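Local atomic coordinates of transcription initiation factor IIB (Methanocaldococcus jannaschii, PDB entry 5O9J), a protein that contains an intein of the HINT fold, here in mini-intein form, which probably excises itself from the transcription factor precursor by protein splicing. Residues Glu9-Lys14 with Ile52-Phe57; Ile31-Glu36 with Val71-Val76; Met79-Val84 with Glu150-Glu155; Val98-Asp103 with Asp118-Ala123. All coordinates share one frame; numbering follows the deposited sequence.

Interaction 1: Glu9-Lys14 with Ile52-Phe57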
# COMPACT_ATOMS: atom_id res chain seq x y z
N GLU A 9 -3.34 -1.45 -8.00
CA GLU A 9 -3.74 -0.40 -7.07
C GLU A 9 -3.51 1.00 -7.65
O GLU A 9 -2.38 1.38 -7.94
CB GLU A 9 -3.00 -0.52 -5.74
CG GLU A 9 -3.16 -1.86 -5.07
CD GLU A 9 -4.60 -2.29 -4.95
OE1 GLU A 9 -5.42 -1.50 -4.42
OE2 GLU A 9 -4.91 -3.42 -5.39
N PRO A 10 -4.59 1.76 -7.81
CA PRO A 10 -4.48 3.13 -8.32
C PRO A 10 -3.75 4.05 -7.36
O PRO A 10 -3.95 3.95 -6.14
CB PRO A 10 -5.95 3.56 -8.48
CG PRO A 10 -6.70 2.66 -7.61
CD PRO A 10 -5.99 1.36 -7.61
N ILE A 11 -2.90 4.91 -7.91
CA ILE A 11 -2.27 5.97 -7.15
C ILE A 11 -2.52 7.29 -7.84
O ILE A 11 -2.69 7.34 -9.05
CB ILE A 11 -0.74 5.81 -7.02
CG1 ILE A 11 -0.13 5.43 -8.37
CG2 ILE A 11 -0.39 4.78 -5.99
CD1 ILE A 11 1.36 5.17 -8.29
N ILE A 12 -2.50 8.35 -7.05
CA ILE A 12 -2.71 9.69 -7.55
C ILE A 12 -1.35 10.34 -7.61
O ILE A 12 -0.67 10.45 -6.59
CB ILE A 12 -3.69 10.49 -6.64
CG1 ILE A 12 -5.07 9.83 -6.64
CG2 ILE A 12 -3.79 11.92 -7.10
CD1 ILE A 12 -5.94 10.18 -5.42
N ILE A 13 -0.92 10.74 -8.80
CA ILE A 13 0.44 11.24 -8.95
C ILE A 13 0.55 12.58 -9.65
O ILE A 13 -0.39 13.04 -10.30
CB ILE A 13 1.32 10.25 -9.75
CG1 ILE A 13 0.78 10.07 -11.17
CG2 ILE A 13 1.41 8.92 -9.04
CD1 ILE A 13 1.68 9.22 -12.07
N LYS A 14 1.72 13.19 -9.49
CA LYS A 14 2.19 14.26 -10.36
C LYS A 14 3.39 13.75 -11.15
O LYS A 14 4.40 13.36 -10.54
CB LYS A 14 2.59 15.50 -9.57
CG LYS A 14 1.52 16.55 -9.43
CD LYS A 14 2.17 17.86 -9.07
CE LYS A 14 1.19 18.83 -8.46
NZ LYS A 14 1.88 20.11 -8.12
N ILE A 52 8.49 12.85 -10.17
CA ILE A 52 7.28 12.13 -9.79
C ILE A 52 6.93 12.35 -8.33
O ILE A 52 7.79 12.27 -7.44
CB ILE A 52 7.42 10.64 -10.07
CG1 ILE A 52 7.43 10.42 -11.59
CG2 ILE A 52 6.29 9.86 -9.41
CD1 ILE A 52 7.11 9.04 -12.01
N GLU A 53 5.66 12.65 -8.10
CA GLU A 53 5.15 12.88 -6.76
C GLU A 53 3.90 12.06 -6.53
O GLU A 53 3.10 11.86 -7.44
CB GLU A 53 4.86 14.37 -6.54
CG GLU A 53 6.01 15.30 -6.91
CD GLU A 53 5.82 16.72 -6.41
OE1 GLU A 53 4.66 17.17 -6.30
OE2 GLU A 53 6.84 17.39 -6.12
N VAL A 54 3.73 11.57 -5.30
CA VAL A 54 2.54 10.80 -4.96
C VAL A 54 1.85 11.43 -3.74
O VAL A 54 2.49 12.15 -2.96
CB VAL A 54 2.89 9.33 -4.68
CG1 VAL A 54 3.65 9.19 -3.37
CG2 VAL A 54 1.65 8.44 -4.71
N ILE A 55 0.56 11.17 -3.58
CA ILE A 55 -0.15 11.64 -2.39
C ILE A 55 0.31 10.84 -1.19
O ILE A 55 0.27 9.62 -1.19
CB ILE A 55 -1.69 11.51 -2.52
CG1 ILE A 55 -2.21 12.44 -3.60
CG2 ILE A 55 -2.36 11.83 -1.18
CD1 ILE A 55 -1.87 13.92 -3.36
N ALA A 56 0.77 11.54 -0.17
CA ALA A 56 1.22 10.90 1.04
C ALA A 56 0.91 11.77 2.23
O ALA A 56 0.63 12.96 2.09
CB ALA A 56 2.70 10.60 0.96
N PHE A 57 0.96 11.17 3.41
CA PHE A 57 0.78 11.87 4.67
C PHE A 57 2.14 12.28 5.24
O PHE A 57 2.89 11.44 5.73
CB PHE A 57 0.05 10.95 5.64
CG PHE A 57 -0.27 11.59 6.92
CD1 PHE A 57 -1.41 12.39 7.07
CD2 PHE A 57 0.59 11.44 8.00
CE1 PHE A 57 -1.67 12.98 8.28
CE2 PHE A 57 0.32 12.03 9.18
CZ PHE A 57 -0.80 12.80 9.36
O HOH W 1 3.35 19.52 -5.72

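Interaction 2: Ile31-Glu36 with Val71-Val76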
# COMPACT_ATOMS: atom_id res chain seq x y z
N ILE A 31 8.48 3.39 -15.91
CA ILE A 31 9.68 4.03 -15.36
C ILE A 31 10.94 3.17 -15.48
O ILE A 31 12.01 3.64 -15.90
CB ILE A 31 9.47 4.37 -13.89
CG1 ILE A 31 8.46 5.51 -13.71
CG2 ILE A 31 10.77 4.78 -13.23
CD1 ILE A 31 8.25 5.84 -12.26
N ILE A 32 10.81 1.92 -15.06
CA ILE A 32 11.94 1.02 -15.06
C ILE A 32 12.38 0.72 -16.50
O ILE A 32 13.55 0.83 -16.83
CB ILE A 32 11.62 -0.28 -14.32
CG1 ILE A 32 11.53 -0.00 -12.82
CG2 ILE A 32 12.69 -1.34 -14.59
CD1 ILE A 32 11.09 -1.21 -12.00
N GLU A 33 11.41 0.39 -17.35
CA GLU A 33 11.71 0.04 -18.73
C GLU A 33 12.32 1.21 -19.52
O GLU A 33 12.92 1.00 -20.58
CB GLU A 33 10.44 -0.50 -19.40
CG GLU A 33 10.02 -1.87 -18.84
CD GLU A 33 8.53 -2.19 -19.00
OE1 GLU A 33 7.82 -1.42 -19.70
OE2 GLU A 33 8.08 -3.22 -18.45
N ASN A 34 12.19 2.43 -18.99
CA ASN A 34 12.76 3.62 -19.62
C ASN A 34 13.99 4.16 -18.91
O ASN A 34 14.56 5.18 -19.31
CB ASN A 34 11.72 4.74 -19.69
CG ASN A 34 10.61 4.45 -20.68
OD1 ASN A 34 10.80 3.72 -21.65
ND2 ASN A 34 9.43 5.03 -20.43
N SER A 35 14.40 3.50 -17.84
CA SER A 35 15.50 4.00 -17.03
C SER A 35 16.85 3.44 -17.46
O SER A 35 16.94 2.38 -18.10
CB SER A 35 15.26 3.67 -15.55
OG SER A 35 16.44 3.88 -14.79
N GLU A 36 17.90 4.18 -17.12
CA GLU A 36 19.26 3.69 -17.25
C GLU A 36 19.89 3.72 -15.87
O GLU A 36 21.10 3.64 -15.70
CB GLU A 36 20.03 4.53 -18.27
CG GLU A 36 19.48 4.37 -19.68
CD GLU A 36 20.12 5.29 -20.70
OE1 GLU A 36 20.75 6.28 -20.29
OE2 GLU A 36 19.99 5.01 -21.91
N VAL A 71 11.68 3.89 -7.46
CA VAL A 71 10.62 2.89 -7.52
C VAL A 71 11.26 1.53 -7.66
O VAL A 71 12.42 1.42 -8.06
CB VAL A 71 9.65 3.12 -8.69
CG1 VAL A 71 9.01 4.52 -8.61
CG2 VAL A 71 10.37 2.94 -10.02
N SER A 72 10.51 0.49 -7.33
CA SER A 72 11.06 -0.85 -7.45
C SER A 72 9.94 -1.87 -7.61
O SER A 72 8.77 -1.57 -7.38
CB SER A 72 11.94 -1.18 -6.24
OG SER A 72 11.18 -1.45 -5.08
N ARG A 73 10.33 -3.07 -8.03
CA ARG A 73 9.42 -4.19 -8.18
C ARG A 73 10.19 -5.46 -7.88
O ARG A 73 11.42 -5.49 -7.99
CB ARG A 73 8.83 -4.24 -9.59
CG ARG A 73 9.86 -4.59 -10.68
CD ARG A 73 9.31 -4.54 -12.10
NE ARG A 73 10.37 -4.72 -13.09
CZ ARG A 73 10.21 -4.60 -14.41
NH1 ARG A 73 9.03 -4.29 -14.91
NH2 ARG A 73 11.25 -4.78 -15.23
N HIS A 74 9.47 -6.52 -7.50
CA HIS A 74 10.06 -7.85 -7.37
C HIS A 74 8.99 -8.89 -7.64
O HIS A 74 7.79 -8.61 -7.47
CB HIS A 74 10.70 -8.05 -5.99
CG HIS A 74 9.76 -7.84 -4.84
ND1 HIS A 74 9.04 -8.87 -4.27
CD2 HIS A 74 9.44 -6.73 -4.14
CE1 HIS A 74 8.31 -8.40 -3.28
NE2 HIS A 74 8.52 -7.11 -3.17
N PRO A 75 9.40 -10.09 -8.11
CA PRO A 75 8.44 -11.16 -8.35
C PRO A 75 7.83 -11.67 -7.06
O PRO A 75 8.53 -11.77 -6.05
CB PRO A 75 9.28 -12.26 -9.02
CG PRO A 75 10.51 -11.58 -9.50
CD PRO A 75 10.76 -10.46 -8.54
N VAL A 76 6.55 -12.01 -7.09
CA VAL A 76 5.89 -12.58 -5.93
C VAL A 76 4.94 -13.69 -6.36
O VAL A 76 4.27 -13.58 -7.38
CB VAL A 76 5.11 -11.51 -5.14
CG1 VAL A 76 6.05 -10.70 -4.29
CG2 VAL A 76 4.34 -10.61 -6.08

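Interaction 3: Met79-Val84 with Glu150-Glu155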
# COMPACT_ATOMS: atom_id res chain seq x y z
N MET A 79 -0.54 -13.54 -3.05
CA MET A 79 -0.99 -12.44 -2.22
C MET A 79 -2.29 -12.81 -1.56
O MET A 79 -3.06 -13.62 -2.09
CB MET A 79 -1.16 -11.17 -3.04
CG MET A 79 0.15 -10.55 -3.49
SD MET A 79 -0.20 -9.03 -4.36
CE MET A 79 -1.76 -9.48 -5.10
N PHE A 80 -2.53 -12.23 -0.39
CA PHE A 80 -3.76 -12.48 0.34
C PHE A 80 -4.80 -11.46 -0.06
O PHE A 80 -4.51 -10.27 -0.10
CB PHE A 80 -3.52 -12.42 1.85
CG PHE A 80 -2.67 -13.54 2.37
CD1 PHE A 80 -1.30 -13.55 2.14
CD2 PHE A 80 -3.22 -14.57 3.12
CE1 PHE A 80 -0.50 -14.57 2.63
CE2 PHE A 80 -2.44 -15.59 3.61
CZ PHE A 80 -1.07 -15.59 3.36
N GLU A 81 -6.00 -11.93 -0.37
CA GLU A 81 -7.12 -11.03 -0.53
C GLU A 81 -7.99 -11.09 0.71
O GLU A 81 -8.58 -12.12 1.01
CB GLU A 81 -7.93 -11.38 -1.78
CG GLU A 81 -9.08 -10.44 -2.04
CD GLU A 81 -9.99 -10.94 -3.14
OE1 GLU A 81 -10.56 -12.03 -2.97
OE2 GLU A 81 -10.12 -10.25 -4.18
N ILE A 82 -8.04 -9.99 1.45
CA ILE A 82 -8.92 -9.88 2.62
C ILE A 82 -10.24 -9.27 2.21
O ILE A 82 -10.27 -8.19 1.62
CB ILE A 82 -8.30 -9.00 3.72
CG1 ILE A 82 -6.91 -9.50 4.11
CG2 ILE A 82 -9.20 -8.99 4.95
CD1 ILE A 82 -6.20 -8.57 5.08
N VAL A 83 -11.34 -9.95 2.51
CA VAL A 83 -12.66 -9.41 2.19
C VAL A 83 -13.46 -9.21 3.47
O VAL A 83 -13.62 -10.15 4.25
CB VAL A 83 -13.43 -10.33 1.23
CG1 VAL A 83 -14.70 -9.65 0.76
CG2 VAL A 83 -12.55 -10.68 0.04
N VAL A 84 -13.94 -7.99 3.70
CA VAL A 84 -14.68 -7.66 4.92
C VAL A 84 -16.12 -7.30 4.60
O VAL A 84 -16.49 -7.21 3.43
CB VAL A 84 -14.02 -6.50 5.69
CG1 VAL A 84 -12.60 -6.87 6.13
CG2 VAL A 84 -14.01 -5.22 4.86
N GLU A 150 -13.96 -13.25 3.93
CA GLU A 150 -13.10 -14.23 3.27
C GLU A 150 -11.64 -13.86 3.43
O GLU A 150 -11.29 -12.69 3.62
CB GLU A 150 -13.44 -14.34 1.78
CG GLU A 150 -14.84 -14.83 1.48
CD GLU A 150 -15.23 -14.63 0.03
OE1 GLU A 150 -14.33 -14.49 -0.82
OE2 GLU A 150 -16.45 -14.60 -0.27
N ILE A 151 -10.79 -14.88 3.36
CA ILE A 151 -9.35 -14.72 3.17
C ILE A 151 -8.92 -15.66 2.04
O ILE A 151 -8.83 -16.87 2.23
CB ILE A 151 -8.54 -15.05 4.43
CG1 ILE A 151 -8.94 -14.15 5.60
CG2 ILE A 151 -7.06 -14.88 4.14
CD1 ILE A 151 -8.19 -14.47 6.89
N ASN A 152 -8.66 -15.09 0.87
CA ASN A 152 -8.32 -15.90 -0.29
C ASN A 152 -6.87 -15.74 -0.65
O ASN A 152 -6.31 -14.66 -0.48
CB ASN A 152 -9.20 -15.51 -1.48
CG ASN A 152 -10.68 -15.63 -1.17
OD1 ASN A 152 -11.11 -16.59 -0.54
ND2 ASN A 152 -11.46 -14.64 -1.60
N LYS A 153 -6.24 -16.80 -1.14
CA LYS A 153 -4.91 -16.65 -1.70
C LYS A 153 -5.06 -16.54 -3.21
O LYS A 153 -5.70 -17.37 -3.85
CB LYS A 153 -4.01 -17.81 -1.30
CG LYS A 153 -3.69 -17.81 0.19
CD LYS A 153 -2.62 -18.83 0.54
CE LYS A 153 -2.26 -18.76 2.02
NZ LYS A 153 -1.06 -19.58 2.35
N VAL A 154 -4.49 -15.47 -3.76
CA VAL A 154 -4.63 -15.18 -5.18
C VAL A 154 -3.28 -14.91 -5.82
O VAL A 154 -2.25 -14.79 -5.13
CB VAL A 154 -5.55 -13.97 -5.44
CG1 VAL A 154 -6.96 -14.24 -4.94
CG2 VAL A 154 -4.97 -12.72 -4.79
N GLU A 155 -3.28 -14.81 -7.14
CA GLU A 155 -2.08 -14.48 -7.89
C GLU A 155 -2.01 -12.99 -8.09
O GLU A 155 -3.05 -12.35 -8.32
CB GLU A 155 -2.05 -15.19 -9.25
CG GLU A 155 -3.43 -15.34 -9.94
CD GLU A 155 -4.33 -16.42 -9.34
OE1 GLU A 155 -3.84 -17.53 -9.11
OE2 GLU A 155 -5.52 -16.09 -9.14

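Interaction 4: Val98-Asp103 with Asp118-Ala123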
# COMPACT_ATOMS: atom_id res chain seq x y z
N VAL A 98 -2.19 -5.56 9.88
CA VAL A 98 -3.36 -4.69 9.93
C VAL A 98 -3.94 -4.64 11.34
O VAL A 98 -3.91 -5.63 12.07
CB VAL A 98 -4.46 -5.16 8.95
CG1 VAL A 98 -4.03 -4.93 7.52
CG2 VAL A 98 -4.77 -6.62 9.18
N PHE A 99 -4.46 -3.48 11.72
CA PHE A 99 -5.05 -3.32 13.04
C PHE A 99 -6.23 -4.26 13.21
O PHE A 99 -7.18 -4.22 12.44
CB PHE A 99 -5.49 -1.88 13.27
CG PHE A 99 -4.38 -0.99 13.72
CD1 PHE A 99 -3.13 -1.51 13.97
CD2 PHE A 99 -4.59 0.36 13.91
CE1 PHE A 99 -2.10 -0.71 14.40
CE2 PHE A 99 -3.56 1.17 14.35
CZ PHE A 99 -2.31 0.64 14.58
N THR A 100 -6.13 -5.11 14.23
CA THR A 100 -7.14 -6.11 14.51
C THR A 100 -7.51 -6.04 15.99
O THR A 100 -6.69 -5.65 16.82
CB THR A 100 -6.65 -7.54 14.19
OG1 THR A 100 -5.88 -7.53 12.98
CG2 THR A 100 -7.81 -8.50 14.02
N ILE A 101 -8.74 -6.42 16.33
CA ILE A 101 -9.07 -6.58 17.73
C ILE A 101 -8.66 -7.97 18.18
O ILE A 101 -9.16 -8.98 17.70
CB ILE A 101 -10.56 -6.36 18.01
CG1 ILE A 101 -10.91 -4.90 17.74
CG2 ILE A 101 -10.88 -6.72 19.45
CD1 ILE A 101 -12.29 -4.48 18.21
N ARG A 102 -7.70 -8.02 19.09
CA ARG A 102 -7.23 -9.29 19.61
C ARG A 102 -7.08 -9.14 21.11
O ARG A 102 -6.44 -8.20 21.57
CB ARG A 102 -5.90 -9.71 18.97
CG ARG A 102 -6.03 -10.17 17.54
CD ARG A 102 -6.75 -11.50 17.46
NE ARG A 102 -6.86 -11.99 16.09
CZ ARG A 102 -5.90 -12.64 15.44
NH1 ARG A 102 -6.09 -13.04 14.19
NH2 ARG A 102 -4.73 -12.88 16.04
N ASP A 103 -7.70 -10.05 21.86
CA ASP A 103 -7.71 -9.95 23.31
C ASP A 103 -8.09 -8.54 23.76
O ASP A 103 -7.29 -7.89 24.47
CB ASP A 103 -6.36 -10.32 23.90
CG ASP A 103 -5.92 -11.74 23.54
OD1 ASP A 103 -6.74 -12.69 23.61
OD2 ASP A 103 -4.73 -11.90 23.18
N ASP A 118 -12.42 -12.31 12.31
CA ASP A 118 -11.59 -11.27 12.94
C ASP A 118 -12.19 -9.90 12.68
O ASP A 118 -12.79 -9.67 11.63
CB ASP A 118 -10.16 -11.31 12.41
CG ASP A 118 -9.19 -11.96 13.38
OD1 ASP A 118 -9.47 -11.93 14.60
OD2 ASP A 118 -8.15 -12.49 12.93
N ILE A 119 -12.04 -9.01 13.65
CA ILE A 119 -12.52 -7.64 13.50
C ILE A 119 -11.38 -6.70 13.15
O ILE A 119 -10.46 -6.50 13.94
CB ILE A 119 -13.21 -7.13 14.79
CG1 ILE A 119 -14.42 -8.01 15.13
CG2 ILE A 119 -13.62 -5.67 14.63
CD1 ILE A 119 -15.21 -7.51 16.32
N LEU A 120 -11.43 -6.14 11.94
CA LEU A 120 -10.43 -5.18 11.50
C LEU A 120 -10.88 -3.77 11.80
O LEU A 120 -12.07 -3.46 11.81
CB LEU A 120 -10.16 -5.33 10.00
CG LEU A 120 -9.52 -6.64 9.57
CD1 LEU A 120 -9.08 -6.58 8.11
CD2 LEU A 120 -8.35 -6.98 10.48
N VAL A 121 -9.91 -2.90 12.07
CA VAL A 121 -10.20 -1.49 12.25
C VAL A 121 -9.78 -0.75 10.99
O VAL A 121 -8.60 -0.66 10.69
CB VAL A 121 -9.49 -0.92 13.47
CG1 VAL A 121 -9.94 0.53 13.72
CG2 VAL A 121 -9.76 -1.78 14.70
N LEU A 122 -10.75 -0.23 10.25
CA LEU A 122 -10.44 0.50 9.04
C LEU A 122 -10.62 1.98 9.28
O LEU A 122 -11.47 2.39 10.07
CB LEU A 122 -11.32 0.05 7.88
CG LEU A 122 -10.90 -1.25 7.17
CD1 LEU A 122 -11.22 -2.46 8.01
CD2 LEU A 122 -11.56 -1.35 5.80
N ALA A 123 -9.83 2.79 8.60
CA ALA A 123 -10.07 4.23 8.63
C ALA A 123 -11.36 4.50 7.86
O ALA A 123 -11.73 3.75 6.96
CB ALA A 123 -8.90 4.98 8.02
O HOH W 2 -10.90 -9.94 16.07

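Interaction 1: Glu9-Lys14 with Ile52-Phe57
Lys14 and Glu53 face each other across two antiparallel strands and are tied by a pair of reciprocal backbone hydrogen bonds. Lys14 N donates a hydrogen bond to Glu53 O at 2.8 Å, and Glu53 N donates in turn to Lys14 O at 2.8 Å, the second donor lying in the carbonyl plane and the first tilted from it. One step on, the ladder slackens: Ile55 N reaches Ile12 O only weakly, at 3.3 Å. The short segments splay accordingly, with 140° between their directions. Ile13 and Val54 form the non-hydrogen-bonded pair between these rungs, and there the CA of Ile13 comes within 3.1 Å of Glu53 O.

The two strands are the central pair of an antiparallel sheet in the HINT fold of the intein splicing domain, flanked by strands 18-23 and 63-67.

The charged side chains run alongside each other on one face of this sheet. Lys14 is extended beyond CG, yet its NZ stays 4.4 Å from Glu53 OE1, beyond a salt bridge. A single water closes the gap, accepting from Lys14 NZ and donating to Glu53 OE1. Phe65 of strand 63-67 touches both side chains.

Apolar packing occupies the rest. Val54 CG2 stands anti to its own backbone N, which carries this methyl towards the other strand, 4.2 Å from CB of Ile11. Towards the splayed end Ile12 and Ile55 meet at a slant, CG2 of Ile12 lying 3.9 Å from CG1 of Ile55, while Ile11 and Ile52 also pack against Leu27 of helix 24-33.

Interaction 2: Ile31-Glu36 with Val71-Val76
Ile32 lies over one face of the Arg73 guanidinium. Its CG2 methyl sits 3.7 Å above the guanidinium plane, displaced towards the rim and nearest NH2, while CD1 follows the arm lower down, 3.7 Å from Arg73 NE. The isoleucine thus covers both the arginine's flat end and its aliphatic stem. Arg73 can offer such a long side because its chain is extended from CG to NE; with CG set between the backbone N and the carbonyl carbon (chi1 68°), the arm rises from the strand beside the helix.

Glu33 approaches differently, at the edge of the same group. Its OE2 lies near the guanidinium plane, but the salt bridge to Arg73 NH1 is long at 3.8 Å, and the carboxylate is turned 58° from the guanidinium. Stronger polar partners lie outside the two segments: Asp29 pairs with NH1 and Glu45 with NE, so the charge is probably shared among three carboxylates.

Below this polar rim the contact becomes wholly apolar. Ile31 meets Val71 at a slant, with CG2 of Ile31 3.7 Å from CG2 of Val71, and its CD1 touches CG1 of the same valine. Ile32 CG1 reaches Val71 CG2 at 4.2 Å. No hydrogen bond joins the segments. What results is helix-on-sheet packing: the C-terminal part of helix 24-33 rests on strand 70-75, within the beta-rich HINT fold of the intein splicing domain.

Interaction 3: Met79-Val84 with Glu150-Glu155
Phe80 and Lys153 run side by side across an antiparallel strand pair of the HINT fold, in which strand 79-84 is hydrogen-bonded to the end of strand 143-154. The backbones are the tight part: paired bonds join Met79 with Val154, Glu81 with Asn152 and Val83 with Glu150, the shortest from Glu81 N to Asn152 O at 2.7 Å. On the face bearing Phe80 and Ile82, Ile151 CG2 touches the edge of the phenyl ring at 4.0 Å from CD2. Ile82 turns into the protein, against Leu120.

On the other face Met79 and Val83 are buried as well; the solvent side lies at Glu150, Lys153 and the partly exposed Asn152. Asn152 ND2 donates to Glu81 OE1 at 3.1 Å and to Glu150 OE1 at 3.0 Å, both acceptors lying in the amide plane although the Glu81 carboxylate is turned 61° from it. The amide thus stands between OE1 of Glu81 and OE1 of Glu150, 5.0 Å apart and probably both negative. A leucine here would probably leave both oxygens without their shared donor and the like charges less well screened. The extended Lys153 chain follows the aromatic side chain until CE lies 3.6 Å from both CE2 and CZ of Phe80.

Interaction 4: Val98-Asp103 with Asp118-Ala123
The guanidinium of Arg102 meets the carboxylate of Asp118 edge on, their planes only 26° apart, in a two-pronged salt bridge. Arg102 NE points to OD1 of Asp118 at 3.0 Å, on its syn side but tilted out of the carboxylate plane, and NH1 pairs with OD2 as the second prong. The arm is bent at chi2 (-69°), which swings the flat group back across to the aspartate. Both groups have further partners: Arg102 NH1 also binds Glu113 O, and Asp118 OD2 accepts from Lys115 N. With an alanine here, Asp118 would probably lose its charged mate and depend on the weaker grip of Lys115 N and a water.

This pair closes one end of a strand contact in the HINT fold, where strands 96-102 and 119-123 run in roughly opposite directions (138° between the short segments) and share a single bridge, Thr100 with Leu120. Two backbone bonds frame it, Ile101 N to Ile119 O at 2.9 Å and Val121 N to Phe99 O at 3.1 Å.

The ring of Phe99 meets His182, while CB of Phe99 stays against CB of Val121. Ile101 and Ile119 lie side by side, CD1 of the first 4.0 Å from CG2 of the second. On the buried side, Leu120 CD2 touches Val98 CG2 at 3.8 Å. Near the salt bridge one water joins both strands, donating to Ile101 O at 2.6 Å and to Asp118 OD1 while accepting from Ile119 N.

From the N terminus, strand 10-15 opens interaction 1, which closes only when strand 52-57 returns beside it. Helix 24-33 lies within that loop and finds its partner beyond it, on strand 70-75, so interactions 1 and 2 cross; they touch where Ile52 CD1 packs on Ile31 CD1 at 3.4 Å. The next strand, 79-84, begins interaction 3, whose long loop is closed by strand 143-154 and encloses the shorter loop of interaction 4, between strands 96-102 and 119-123. These two also meet, as Leu120 packs on Ile82 and Val84, and strands 143-154 and 119-123 are neighbours in one sheet. Interactions 1 and 2 thus tie together one side of the fold, interactions 3 and 4 another.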